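Local structure of SnoaL-like domain-containing protein (Catenulispora acidiphila, 4H3U) at residues A[46-52]-A[67-72]; A[55-61]-A[132-138]; A[81-87]-A[104-110]. The protein is of unknown function but has a ketosteroid isomerase-like fold and may take part in trimethylamine metabolism. One frame throughout, in Å; residues are numbered along the deposited sequence.

Contact 1 of 3, residues A[46-52]-A[67-72]; sequences LGTLFAA and GREQIS. With CD (cadmium ion), chain C.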
loop_
_atom_site.group_PDB
_atom_site.type_symbol
_atom_site.label_atom_id
_atom_site.label_comp_id
_atom_site.label_asym_id
_atom_site.label_seq_id
_atom_site.Cartn_x
_atom_site.Cartn_y
_atom_site.Cartn_z
ATOM N N LEU A 46 19.763 7.290 3.186
ATOM C CA LEU A 46 18.717 6.614 2.408
ATOM C C LEU A 46 19.234 6.357 0.988
ATOM O O LEU A 46 19.200 5.229 0.488
ATOM C CB LEU A 46 17.431 7.443 2.351
ATOM C CG LEU A 46 16.283 6.753 1.593
ATOM C CD1 LEU A 46 15.809 5.520 2.315
ATOM C CD2 LEU A 46 15.123 7.713 1.378
ATOM N N GLY A 47 19.726 7.398 0.315
ATOM C CA GLY A 47 20.178 7.229 -1.044
ATOM C C GLY A 47 21.250 6.184 -1.266
ATOM O O GLY A 47 21.218 5.431 -2.276
ATOM N N THR A 48 22.202 6.072 -0.355
ATOM C CA THR A 48 23.307 5.144 -0.530
ATOM C C THR A 48 22.863 3.687 -0.625
ATOM O O THR A 48 23.620 2.838 -1.116
ATOM C CB THR A 48 24.369 5.350 0.577
ATOM O OG1 THR A 48 25.590 4.787 0.116
ATOM C CG2 THR A 48 23.951 4.746 1.888
ATOM N N LEU A 49 21.675 3.362 -0.149
ATOM C CA LEU A 49 21.162 2.000 -0.227
ATOM C C LEU A 49 20.741 1.569 -1.623
ATOM O O LEU A 49 20.518 0.388 -1.844
ATOM C CB LEU A 49 19.939 1.861 0.690
ATOM C CG LEU A 49 20.168 2.185 2.159
ATOM C CD1 LEU A 49 18.867 2.116 2.928
ATOM C CD2 LEU A 49 21.241 1.270 2.765
ATOM N N PHE A 50 20.614 2.509 -2.556
ATOM C CA PHE A 50 20.042 2.270 -3.864
ATOM C C PHE A 50 21.045 2.179 -4.998
ATOM O O PHE A 50 22.093 2.802 -5.023
ATOM C CB PHE A 50 19.045 3.410 -4.202
ATOM C CG PHE A 50 17.768 3.317 -3.410
ATOM C CD1 PHE A 50 16.617 2.792 -3.975
ATOM C CD2 PHE A 50 17.725 3.743 -2.083
ATOM C CE1 PHE A 50 15.464 2.674 -3.242
ATOM C CE2 PHE A 50 16.567 3.595 -1.346
ATOM C CZ PHE A 50 15.444 3.054 -1.926
ATOM N N ALA A 51 20.669 1.342 -5.980
ATOM C CA ALA A 51 21.401 1.206 -7.214
ATOM C C ALA A 51 21.461 2.533 -7.945
ATOM O O ALA A 51 20.607 3.415 -7.753
ATOM C CB ALA A 51 20.751 0.160 -8.109
ATOM N N ALA A 52 22.385 2.654 -8.896
ATOM C CA ALA A 52 22.566 3.879 -9.616
ATOM C C ALA A 52 21.316 4.292 -10.374
ATOM O O ALA A 52 21.038 5.489 -10.508
ATOM C CB ALA A 52 23.739 3.777 -10.570
ATOM N N GLY A 67 17.643 7.227 -8.986
ATOM C CA GLY A 67 19.034 7.464 -8.660
ATOM C C GLY A 67 19.236 8.009 -7.264
ATOM O O GLY A 67 18.325 8.508 -6.634
ATOM N N ARG A 68 20.455 7.834 -6.725
ATOM C CA ARG A 68 20.729 8.171 -5.364
ATOM C C ARG A 68 20.557 9.612 -5.025
ATOM O O ARG A 68 20.108 9.929 -3.903
ATOM C CB ARG A 68 22.142 7.682 -4.978
ATOM C CG ARG A 68 22.326 6.160 -5.073
ATOM C CD ARG A 68 23.542 5.672 -4.312
ATOM N NE ARG A 68 24.764 5.949 -5.014
ATOM C CZ ARG A 68 25.184 5.242 -6.048
ATOM N NH1 ARG A 68 24.431 4.241 -6.502
ATOM N NH2 ARG A 68 26.327 5.573 -6.620
ATOM N N GLU A 69 20.962 10.539 -5.888
ATOM C CA GLU A 69 20.786 11.945 -5.595
ATOM C C GLU A 69 19.319 12.299 -5.423
ATOM O O GLU A 69 18.953 12.985 -4.439
ATOM C CB GLU A 69 21.459 12.883 -6.586
ATOM C CG GLU A 69 22.988 12.809 -6.582
ATOM C CD GLU A 69 23.564 13.915 -7.439
ATOM O OE1 GLU A 69 23.775 13.710 -8.609
ATOM O OE2 GLU A 69 23.612 15.073 -6.952
ATOM N N GLN A 70 18.465 11.899 -6.365
ATOM C CA GLN A 70 17.034 12.205 -6.231
ATOM C C GLN A 70 16.422 11.537 -4.997
ATOM O O GLN A 70 15.582 12.094 -4.321
ATOM C CB GLN A 70 16.233 11.805 -7.474
ATOM C CG GLN A 70 16.533 12.638 -8.712
ATOM C CD GLN A 70 15.505 12.485 -9.799
ATOM O OE1 GLN A 70 14.674 11.597 -9.753
ATOM N NE2 GLN A 70 15.556 13.373 -10.762
ATOM N N ILE A 71 16.850 10.311 -4.722
ATOM C CA ILE A 71 16.281 9.539 -3.595
ATOM C C ILE A 71 16.682 10.160 -2.247
ATOM O O ILE A 71 15.835 10.372 -1.368
ATOM C CB ILE A 71 16.592 8.072 -3.699
ATOM C CG1 ILE A 71 15.856 7.470 -4.920
ATOM C CG2 ILE A 71 16.232 7.327 -2.407
ATOM C CD1 ILE A 71 16.272 6.053 -5.288
ATOM N N SER A 72 17.966 10.510 -2.081
ATOM C CA SER A 72 18.372 11.251 -0.904
ATOM C C SER A 72 17.577 12.580 -0.844
ATOM O O SER A 72 17.134 13.003 0.233
ATOM C CB SER A 72 19.845 11.517 -0.990
ATOM O OG SER A 72 20.576 10.329 -0.873
HETATM CD CD CD C . 24.915 15.405 -9.613
HETATM O O HOH W 1 22.438 7.243 -8.778
HETATM O O HOH W 2 26.381 16.349 -7.961
#
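The type I turn G47-F50, which leads from helix 43-47 into strand 50-51, rests on the first turn of helix 68-81, where R68, I71 and S72 meet it. Glycine suits position 47 because the backbones come very close here: its CA sits 3.1 Å from S72 OG, where a CB would clash, and that hydroxyl is hydrogen-bonded to P43 O. R68 lies over the turn, its CG 3.1 Å from G47 O, the same oxygen that takes the turn's hydrogen bond from F50 N. A bend at CG-CD (chi3 -76°) then folds the guanidinium back to the strand, and NH1 donates to F50 O at 3.1 Å, with an N-H...O angle of 156°. The donor lies in the carbonyl plane of F50, that oxygen lies close to the guanidinium plane, and the long arginine spans turn and strand alike. In the ketosteroid isomerase-like fold helices pack on one side of a curved sheet, and I71 serves this packing with two branches. Its CD1 stands 3.5 Å above the plane of the F50 ring, toward the rim, as a CH-pi contact, while CG2 lies against the CD2-CE2 side of the ring and meets L46 CD2 at 4.0 Å. L46 in turn packs on W34 and W38 of helix 29-39. At the helix start, G67 is the N-cap; its positive phi of 86° suits glycine, and its CA lies 3.4 Å from A52 O. Water 1 joins that carbonyl to R68 N. E69 points away from the turn, and its OE1 binds a cadmium ion at 2.3 Å.

Contact 2 of 3, residues A[55-61]-A[132-138]; sequences TYVDHAI and TSDQDYY. With CD (cadmium ion), chain D.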
loop_
_atom_site.group_PDB
_atom_site.type_symbol
_atom_site.label_atom_id
_atom_site.label_comp_id
_atom_site.label_asym_id
_atom_site.label_seq_id
_atom_site.Cartn_x
_atom_site.Cartn_y
_atom_site.Cartn_z
ATOM N N THR A 55 14.893 3.049 -8.385
ATOM C CA THR A 55 13.700 3.886 -8.352
ATOM C C THR A 55 13.019 3.872 -6.986
ATOM O O THR A 55 13.075 2.892 -6.243
ATOM C CB THR A 55 12.689 3.436 -9.428
ATOM O OG1 THR A 55 12.293 2.090 -9.191
ATOM C CG2 THR A 55 13.304 3.558 -10.809
ATOM N N TYR A 56 12.354 4.992 -6.693
ATOM C CA TYR A 56 11.614 5.150 -5.474
ATOM C C TYR A 56 10.275 5.790 -5.865
ATOM O O TYR A 56 10.247 6.862 -6.476
ATOM C CB TYR A 56 12.380 6.084 -4.478
ATOM C CG TYR A 56 11.961 5.947 -3.029
ATOM C CD1 TYR A 56 12.835 5.416 -2.086
ATOM C CD2 TYR A 56 10.678 6.303 -2.594
ATOM C CE1 TYR A 56 12.455 5.197 -0.806
ATOM C CE2 TYR A 56 10.287 6.035 -1.305
ATOM C CZ TYR A 56 11.192 5.465 -0.405
ATOM O OH TYR A 56 10.808 5.124 0.877
ATOM N N VAL A 57 9.162 5.158 -5.514
ATOM C CA VAL A 57 7.830 5.675 -5.774
ATOM C C VAL A 57 7.048 5.717 -4.468
ATOM O O VAL A 57 6.867 4.703 -3.834
ATOM C CB VAL A 57 7.078 4.804 -6.805
ATOM C CG1 VAL A 57 5.686 5.387 -7.020
ATOM C CG2 VAL A 57 7.852 4.741 -8.110
ATOM N N ASP A 58 6.515 6.903 -4.141
ATOM C CA ASP A 58 5.560 7.075 -3.051
ATOM C C ASP A 58 4.200 7.202 -3.705
ATOM O O ASP A 58 3.915 8.202 -4.366
ATOM C CB ASP A 58 5.907 8.275 -2.180
ATOM C CG ASP A 58 4.949 8.482 -1.048
ATOM O OD1 ASP A 58 3.716 8.330 -1.254
ATOM O OD2 ASP A 58 5.416 8.845 0.069
ATOM N N HIS A 59 3.380 6.158 -3.571
ATOM C CA HIS A 59 2.080 6.152 -4.213
ATOM C C HIS A 59 1.058 7.050 -3.520
ATOM O O HIS A 59 0.087 7.448 -4.170
ATOM C CB HIS A 59 1.562 4.701 -4.322
ATOM C CG HIS A 59 2.305 3.859 -5.299
ATOM N ND1 HIS A 59 2.098 3.896 -6.659
ATOM C CD2 HIS A 59 3.235 2.897 -5.085
ATOM C CE1 HIS A 59 2.888 3.003 -7.236
ATOM N NE2 HIS A 59 3.583 2.368 -6.300
ATOM N N ALA A 60 1.211 7.269 -2.233
ATOM C CA ALA A 60 0.238 8.095 -1.506
ATOM C C ALA A 60 0.291 9.550 -2.000
ATOM O O ALA A 60 -0.736 10.172 -2.202
ATOM C CB ALA A 60 0.481 7.984 0.003
ATOM N N ILE A 61 1.518 10.070 -2.131
ATOM C CA ILE A 61 1.787 11.458 -2.569
ATOM C C ILE A 61 1.886 11.559 -4.076
ATOM O O ILE A 61 1.587 12.611 -4.629
ATOM C CB ILE A 61 3.160 11.947 -1.947
ATOM C CG1 ILE A 61 3.105 11.948 -0.421
ATOM C CG2 ILE A 61 3.597 13.323 -2.440
ATOM C CD1 ILE A 61 2.015 12.788 0.187
ATOM N N THR A 132 16.984 -1.931 -5.815
ATOM C CA THR A 132 16.720 -1.506 -7.167
ATOM C C THR A 132 15.374 -0.804 -7.320
ATOM O O THR A 132 15.205 0.004 -8.224
ATOM C CB THR A 132 16.848 -2.663 -8.178
ATOM O OG1 THR A 132 15.848 -3.637 -7.918
ATOM C CG2 THR A 132 18.209 -3.309 -8.057
ATOM N N SER A 133 14.420 -1.141 -6.456
ATOM C CA SER A 133 13.091 -0.529 -6.470
ATOM C C SER A 133 12.517 -0.455 -5.056
ATOM O O SER A 133 12.631 -1.392 -4.290
ATOM C CB SER A 133 12.128 -1.367 -7.353
ATOM O OG SER A 133 10.786 -0.944 -7.233
ATOM N N ASP A 134 11.929 0.703 -4.738
ATOM C CA ASP A 134 11.152 0.868 -3.514
ATOM C C ASP A 134 9.797 1.468 -3.941
ATOM O O ASP A 134 9.765 2.469 -4.674
ATOM C CB ASP A 134 11.873 1.838 -2.564
ATOM C CG ASP A 134 11.162 2.103 -1.244
ATOM O OD1 ASP A 134 9.934 2.428 -1.337
ATOM O OD2 ASP A 134 11.811 2.099 -0.205
ATOM N N GLN A 135 8.711 0.864 -3.502
ATOM C CA GLN A 135 7.358 1.432 -3.592
ATOM C C GLN A 135 6.803 1.530 -2.172
ATOM O O GLN A 135 6.748 0.541 -1.461
ATOM C CB GLN A 135 6.458 0.522 -4.375
ATOM C CG GLN A 135 6.860 0.316 -5.810
ATOM C CD GLN A 135 5.914 -0.648 -6.461
ATOM O OE1 GLN A 135 4.709 -0.351 -6.582
ATOM N NE2 GLN A 135 6.391 -1.835 -6.769
ATOM N N ASP A 136 6.290 2.729 -1.823
ATOM C CA ASP A 136 5.641 2.977 -0.538
ATOM C C ASP A 136 4.147 3.221 -0.749
ATOM O O ASP A 136 3.774 4.010 -1.618
ATOM C CB ASP A 136 6.197 4.184 0.210
ATOM C CG ASP A 136 7.652 4.099 0.585
ATOM O OD1 ASP A 136 8.232 2.978 0.580
ATOM O OD2 ASP A 136 8.211 5.165 0.959
ATOM N N TYR A 137 3.318 2.541 0.033
ATOM C CA TYR A 137 1.851 2.692 0.062
ATOM C C TYR A 137 1.388 2.951 1.484
ATOM O O TYR A 137 1.793 2.280 2.406
ATOM C CB TYR A 137 1.174 1.405 -0.424
ATOM C CG TYR A 137 1.444 0.944 -1.799
ATOM C CD1 TYR A 137 0.498 1.177 -2.832
ATOM C CD2 TYR A 137 2.609 0.247 -2.151
ATOM C CE1 TYR A 137 0.700 0.680 -4.104
ATOM C CE2 TYR A 137 2.804 -0.226 -3.428
ATOM C CZ TYR A 137 1.850 0.029 -4.426
ATOM O OH TYR A 137 2.027 -0.424 -5.722
ATOM N N TYR A 138 0.454 3.931 1.641
ATOM C CA TYR A 138 -0.115 4.256 2.937
ATOM C C TYR A 138 -1.347 5.104 2.708
ATOM O O TYR A 138 -1.537 5.659 1.610
ATOM C CB TYR A 138 0.865 4.907 3.926
ATOM C CG TYR A 138 1.581 6.139 3.427
ATOM C CD1 TYR A 138 1.105 7.422 3.656
ATOM C CD2 TYR A 138 2.725 6.007 2.645
ATOM C CE1 TYR A 138 1.790 8.522 3.156
ATOM C CE2 TYR A 138 3.415 7.095 2.152
ATOM C CZ TYR A 138 2.932 8.372 2.404
ATOM O OH TYR A 138 3.612 9.478 1.936
HETATM CD CD CD D . -2.877 4.686 -0.165
HETATM O O HOH W 3 10.105 1.838 -7.496
HETATM O O HOH W 4 13.357 -0.126 -10.834
HETATM O O HOH W 5 7.872 7.952 0.902
#
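Strands 55-58 and 133-138 run as parallel neighbours, their axes 4.8 Å apart at closest approach and 6° from parallel, with T55, V57 and H59 alternating bonds to T132, D134 and D136 in the regular ladder. They belong to the curved mixed sheet of the ketosteroid isomerase-like fold; T132 and S133 form a classic bulge opposite R125 of strand 116-127. On the face toward the helices, Y56 and D134 lie side by side, D134 CG 3.3 Å above the tyrosine ring and the carboxylate nearly parallel to it. The Y56 hydroxyl reaches on to D136 OD2 at 2.6 Å, its ring almost perpendicular to that carboxylate; W38 bonds to the same hydroxyl. D58 ends the strand with an Asx motif, OD1 taking I61 N, while its OD2 uses the syn lone pair for Y138 OH at 2.7 Å. Y138 sets CG between its backbone N and carbonyl carbon (chi1 54°), which brings a ring face against A60, whose small CB sits over the ring centre. On the other face the H59 imidazole is sandwiched between V57 CG1 and Y137, the latter an offset stack with centroids 4.2 Å apart. Q135 OE1 collects two donors, Y137 OH and H59 NE2, the second at 3.0 Å on a lone pair. Y138 O binds a cadmium ion at 2.4 Å, shared with Y138 O of the second subunit.

Contact 3 of 3, residues A[81-87]-A[104-110]; sequences MIENVHV and VYGGHIK. With CD (cadmium ion), chain E.
H86 lays its imidazole over the bare CA of G106, the two facing each other in an antiparallel hydrogen-bonded pair; glycine fits because the ring itself fills the place above it. To reach there, H86 CG stands between its backbone N and carbonyl carbon (chi1 61°). ND1 donates to N84 O at 2.8 Å, almost in the ring plane, which fixes the ring's rotation and turns NE2 outward to a cadmium ion 2.3 Å away, whose other ligands include three waters. On this face E83 OE2 makes a long salt bridge of 3.7 Å with K110 NZ. A beta bulge between E83 and H86 shifts the register by one, and G107, a second glycine, lies in the crook: E83 O is 3.4 Å from its CA, and a CB would run into I82 CG2. On the reverse face Y105 is the large bump: V85 CG1 meets its edge 4.0 Å from CE1, V87 CG2 touches near CD1, and I82 CD1 comes from the opposite direction to within 3.2 Å of OH. Before the bulge I82 CG1 nestles against I109 CG1. The face of I82, V87, Y105 and I109, with V85 beside it, packs against W38 of helix 29-39, T78 of helix 68-81 and F116 of strand 116-127.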
loop_
_atom_site.group_PDB
_atom_site.type_symbol
_atom_site.label_atom_id
_atom_site.label_comp_id
_atom_site.label_asym_id
_atom_site.label_seq_id
_atom_site.Cartn_x
_atom_site.Cartn_y
_atom_site.Cartn_z
HETATM N N MSE A 81 9.182 19.195 5.050
HETATM C CA MSE A 81 7.741 19.325 5.215
HETATM C C MSE A 81 7.193 18.708 6.486
HETATM O O MSE A 81 6.160 19.174 6.963
HETATM C CB MSE A 81 7.059 18.638 4.015
HETATM C CG MSE A 81 5.522 18.783 3.921
HETATM SE SE MSE A 81 4.670 17.819 2.442
HETATM C CE MSE A 81 6.031 18.446 1.132
ATOM N N ILE A 82 7.899 17.737 7.052
ATOM C CA ILE A 82 7.414 16.957 8.150
ATOM C C ILE A 82 8.462 16.815 9.231
ATOM O O ILE A 82 9.577 16.405 8.963
ATOM C CB ILE A 82 7.029 15.530 7.667
ATOM C CG1 ILE A 82 6.079 15.616 6.467
ATOM C CG2 ILE A 82 6.392 14.739 8.791
ATOM C CD1 ILE A 82 5.600 14.264 5.955
ATOM N N GLU A 83 8.098 17.243 10.443
ATOM C CA GLU A 83 8.966 17.117 11.570
ATOM C C GLU A 83 8.894 15.690 12.163
ATOM O O GLU A 83 7.863 15.023 12.115
ATOM C CB GLU A 83 8.492 18.092 12.686
ATOM C CG GLU A 83 9.492 18.295 13.823
ATOM C CD GLU A 83 10.668 19.235 13.464
ATOM O OE1 GLU A 83 11.404 19.673 14.355
ATOM O OE2 GLU A 83 10.909 19.482 12.252
ATOM N N ASN A 84 9.999 15.248 12.744
ATOM C CA ASN A 84 10.055 13.987 13.487
ATOM C C ASN A 84 9.654 12.749 12.656
ATOM O O ASN A 84 9.018 11.847 13.176
ATOM C CB ASN A 84 9.218 14.064 14.792
ATOM C CG ASN A 84 9.495 12.922 15.722
ATOM O OD1 ASN A 84 10.655 12.563 15.952
ATOM N ND2 ASN A 84 8.445 12.308 16.225
ATOM N N VAL A 85 10.000 12.731 11.375
ATOM C CA VAL A 85 9.692 11.563 10.567
ATOM C C VAL A 85 10.324 10.326 11.220
ATOM O O VAL A 85 11.509 10.350 11.602
ATOM C CB VAL A 85 10.251 11.695 9.146
ATOM C CG1 VAL A 85 10.219 10.359 8.407
ATOM C CG2 VAL A 85 9.485 12.736 8.381
ATOM N N HIS A 86 9.523 9.297 11.415
ATOM C CA HIS A 86 10.026 8.070 11.991
ATOM C C HIS A 86 9.266 6.903 11.409
ATOM O O HIS A 86 8.062 6.967 11.201
ATOM C CB HIS A 86 10.029 8.102 13.529
ATOM C CG HIS A 86 8.697 8.274 14.175
ATOM N ND1 HIS A 86 7.990 9.455 14.149
ATOM C CD2 HIS A 86 7.995 7.440 14.978
ATOM C CE1 HIS A 86 6.863 9.301 14.833
ATOM N NE2 HIS A 86 6.856 8.092 15.365
ATOM N N VAL A 87 10.024 5.852 11.126
ATOM C CA VAL A 87 9.504 4.635 10.522
ATOM C C VAL A 87 9.933 3.449 11.370
ATOM O O VAL A 87 11.102 3.291 11.617
ATOM C CB VAL A 87 10.033 4.450 9.088
ATOM C CG1 VAL A 87 9.638 3.106 8.535
ATOM C CG2 VAL A 87 9.536 5.580 8.192
ATOM N N VAL A 104 5.227 1.289 10.365
ATOM C CA VAL A 104 4.413 2.428 10.785
ATOM C C VAL A 104 5.222 3.669 10.463
ATOM O O VAL A 104 6.372 3.800 10.861
ATOM C CB VAL A 104 4.039 2.395 12.288
ATOM C CG1 VAL A 104 3.262 3.646 12.696
ATOM C CG2 VAL A 104 3.227 1.157 12.591
ATOM N N TYR A 105 4.574 4.567 9.739
ATOM C CA TYR A 105 5.128 5.847 9.317
ATOM C C TYR A 105 4.464 6.972 10.105
ATOM O O TYR A 105 3.254 7.106 10.089
ATOM C CB TYR A 105 4.855 6.024 7.838
ATOM C CG TYR A 105 5.173 7.372 7.250
ATOM C CD1 TYR A 105 6.234 8.130 7.724
ATOM C CD2 TYR A 105 4.365 7.950 6.314
ATOM C CE1 TYR A 105 6.494 9.403 7.215
ATOM C CE2 TYR A 105 4.688 9.159 5.704
ATOM C CZ TYR A 105 5.775 9.859 6.128
ATOM O OH TYR A 105 6.069 11.075 5.562
ATOM N N GLY A 106 5.273 7.742 10.797
ATOM C CA GLY A 106 4.761 8.825 11.620
ATOM C C GLY A 106 5.577 10.088 11.498
ATOM O O GLY A 106 6.741 10.085 11.087
ATOM N N GLY A 107 4.965 11.183 11.948
ATOM C CA GLY A 107 5.615 12.493 11.947
ATOM C C GLY A 107 4.575 13.563 12.241
ATOM O O GLY A 107 3.458 13.260 12.615
ATOM N N HIS A 108 4.977 14.804 12.043
ATOM C CA HIS A 108 4.069 15.928 12.267
ATOM C C HIS A 108 4.301 16.932 11.133
ATOM O O HIS A 108 5.321 17.629 11.101
ATOM C CB HIS A 108 4.268 16.546 13.656
ATOM C CG HIS A 108 3.232 17.561 14.036
ATOM N ND1 HIS A 108 3.068 17.972 15.362
ATOM C CD2 HIS A 108 2.305 18.199 13.296
ATOM C CE1 HIS A 108 2.087 18.839 15.380
ATOM N NE2 HIS A 108 1.621 19.024 14.152
ATOM N N ILE A 109 3.358 17.003 10.196
ATOM C CA ILE A 109 3.460 17.929 9.083
ATOM C C ILE A 109 3.603 19.339 9.662
ATOM O O ILE A 109 2.771 19.765 10.493
ATOM C CB ILE A 109 2.210 17.822 8.189
ATOM C CG1 ILE A 109 2.163 16.435 7.519
ATOM C CG2 ILE A 109 2.192 18.909 7.129
ATOM C CD1 ILE A 109 0.851 16.092 6.863
ATOM N N LYS A 110 4.624 20.067 9.248
ATOM C CA LYS A 110 4.907 21.365 9.868
ATOM C C LYS A 110 3.742 22.305 9.592
ATOM O O LYS A 110 3.301 22.489 8.427
ATOM C CB LYS A 110 6.239 21.934 9.385
ATOM C CG LYS A 110 7.419 21.033 9.652
ATOM C CD LYS A 110 8.744 21.658 9.269
ATOM C CE LYS A 110 9.852 20.626 9.325
ATOM N NZ LYS A 110 11.170 21.175 8.942
HETATM CD CD CD E . 5.401 7.124 16.830
HETATM O O HOH W 6 4.735 21.462 6.137
HETATM O O HOH W 7 12.399 18.161 10.018
HETATM O O HOH W 8 6.632 5.230 13.256
HETATM O O HOH W 9 4.633 5.714 15.157
HETATM O O HOH W 10 6.800 5.447 17.269
HETATM O O HOH W 11 6.201 8.436 18.538
#

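How the contacts relate
Contact 2 lies between the other two: its centre is about 13 Å from that of contact 1 and about 16 Å from that of contact 3. Contacts 2 and 3 reach the same sheet on opposite sides of the chain's centre. The segments of contacts 1 and 2 alternate along the chain, whereas contact 3, within the hairpin of strands 82-95 and 98-109, is nested in the long loop that contact 2 closes. Helix 68-81 starts in contact 1 and delivers the chain to contact 3. Through contact 2, F50 meets Y56 and Y138 meets Y105; contacts 1 and 3 do not touch. Contact 2 also reaches the second subunit.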